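Local coordinates for uncharacterized protein ycf41 (Synechococcus elongatus PCC 6301, PDB 3KOJ) that probably binds single-stranded DNA through an OB-type domain of the single-strand binding protein family, at residues V36-V41 and R54-G59. The protein carries 1 engineered substitution. Residues are numbered along the deposited sequence; the frame is centred on the assembly and turned at random.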
# COMPACT_ATOMS: atom_id res chain seq x y z
N VAL B 36 22.42 9.98 -6.95
CA VAL B 36 21.72 8.71 -7.04
C VAL B 36 22.43 7.71 -6.14
O VAL B 36 23.64 7.51 -6.23
CB VAL B 36 21.62 8.20 -8.50
CG1 VAL B 36 22.97 8.23 -9.15
CG2 VAL B 36 21.03 6.79 -8.52
N ALA B 37 21.66 7.11 -5.24
CA ALA B 37 22.20 6.15 -4.29
C ALA B 37 21.61 4.78 -4.54
O ALA B 37 20.41 4.65 -4.80
CB ALA B 37 21.88 6.60 -2.87
N GLU B 38 22.44 3.75 -4.48
CA GLU B 38 21.93 2.41 -4.66
C GLU B 38 22.47 1.50 -3.57
O GLU B 38 23.61 1.63 -3.12
CB GLU B 38 22.29 1.87 -6.06
CG GLU B 38 23.56 1.07 -6.18
CD GLU B 38 23.69 0.45 -7.57
OE1 GLU B 38 23.59 1.19 -8.57
OE2 GLU B 38 23.89 -0.79 -7.66
N MSE B 39 21.61 0.60 -3.11
CA MSE B 39 21.99 -0.34 -2.06
C MSE B 39 21.20 -1.61 -2.29
O MSE B 39 20.44 -1.71 -3.25
CB MSE B 39 21.66 0.25 -0.68
CG MSE B 39 20.19 0.54 -0.42
SE MSE B 39 19.88 1.34 1.34
CE MSE B 39 17.98 0.96 1.50
N VAL B 40 21.40 -2.59 -1.42
CA VAL B 40 20.67 -3.85 -1.55
C VAL B 40 20.04 -4.17 -0.21
O VAL B 40 20.65 -3.95 0.84
CB VAL B 40 21.60 -5.01 -1.96
CG1 VAL B 40 20.80 -6.31 -2.04
CG2 VAL B 40 22.25 -4.71 -3.31
N VAL B 41 18.81 -4.66 -0.23
CA VAL B 41 18.13 -5.02 1.00
C VAL B 41 17.66 -6.47 0.92
O VAL B 41 17.57 -7.04 -0.17
CB VAL B 41 16.91 -4.12 1.29
CG1 VAL B 41 17.35 -2.67 1.37
CG2 VAL B 41 15.83 -4.32 0.21
N ARG B 54 16.46 -10.79 -2.06
CA ARG B 54 17.36 -9.65 -2.04
C ARG B 54 16.96 -8.76 -3.20
O ARG B 54 16.69 -9.24 -4.31
CB ARG B 54 18.82 -10.08 -2.13
CG ARG B 54 19.27 -10.72 -0.85
CD ARG B 54 20.78 -10.82 -0.73
NE ARG B 54 21.13 -11.10 0.65
CZ ARG B 54 22.31 -10.84 1.20
NH1 ARG B 54 23.28 -10.28 0.48
NH2 ARG B 54 22.51 -11.11 2.48
N LEU B 55 16.91 -7.47 -2.94
CA LEU B 55 16.46 -6.52 -3.94
C LEU B 55 17.30 -5.27 -4.04
O LEU B 55 17.68 -4.67 -3.03
CB LEU B 55 15.01 -6.15 -3.60
CG LEU B 55 14.24 -5.12 -4.42
CD1 LEU B 55 14.05 -5.63 -5.84
CD2 LEU B 55 12.90 -4.87 -3.74
N LYS B 56 17.60 -4.88 -5.27
CA LYS B 56 18.37 -3.67 -5.50
C LYS B 56 17.43 -2.50 -5.26
O LYS B 56 16.29 -2.50 -5.74
CB LYS B 56 18.90 -3.63 -6.94
CG LYS B 56 19.65 -2.35 -7.27
CD LYS B 56 20.15 -2.37 -8.71
CE LYS B 56 20.82 -1.06 -9.09
NZ LYS B 56 21.31 -1.08 -10.50
N VAL B 57 17.89 -1.51 -4.52
CA VAL B 57 17.09 -0.34 -4.20
C VAL B 57 17.83 0.90 -4.68
O VAL B 57 19.02 1.05 -4.43
CB VAL B 57 16.86 -0.27 -2.67
CG1 VAL B 57 16.18 1.02 -2.29
CG2 VAL B 57 16.02 -1.47 -2.23
N VAL B 58 17.12 1.79 -5.37
CA VAL B 58 17.73 3.00 -5.90
C VAL B 58 16.94 4.26 -5.54
O VAL B 58 15.72 4.29 -5.69
CB VAL B 58 17.86 2.93 -7.43
CG1 VAL B 58 18.58 4.16 -7.96
CG2 VAL B 58 18.60 1.65 -7.83
N GLY B 59 17.65 5.28 -5.09
CA GLY B 59 17.01 6.54 -4.74
C GLY B 59 17.63 7.69 -5.50
O GLY B 59 18.85 7.73 -5.70
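Ala37, Met39 and Val41 pair with Gly59, Val57 and Leu55 in an antiparallel beta hairpin of the OB fold, the barrel expected for this family. Each of the three pairs is joined by two backbone hydrogen bonds. The shortest, Gly59 N to Ala37 O, measures 2.8 Å. Between them, CA-H...O contacts add to the ladder, as from Glu38 CA to Val57 O at 3.2 Å.

Apolar side chains meet on the face that carries Met39, Val41 and Val57. Val57 CG2 packs on Val41 CG2 at 3.8 Å, the two side chains crossing at about a right angle. Met39 runs alongside Val57 and points the same way, with CG 4.1 Å from Val57 CB. Leu79 of strand 76-84 touches all three residues, consistent with this face lining the interior of the barrel.

The other face bears Glu38, Val40, Lys56 and Val58. With chi1 at -176°, Val58 turns CG1 to the carbonyl side of its own backbone, where it meets Val36 CG2 at 3.6 Å. The extended Lys56 side chain meets that of Glu38 at a slant, bringing CE and NZ beside the carboxylate. Their salt bridge is long, OE1 to Lys56 NZ 3.8 Å. With an alanine at Glu38, the Lys56 ammonium would probably lose this carboxylate mate. The closer touch is made by carbon, with Lys56 CE 3.4 Å from Glu38 OE2.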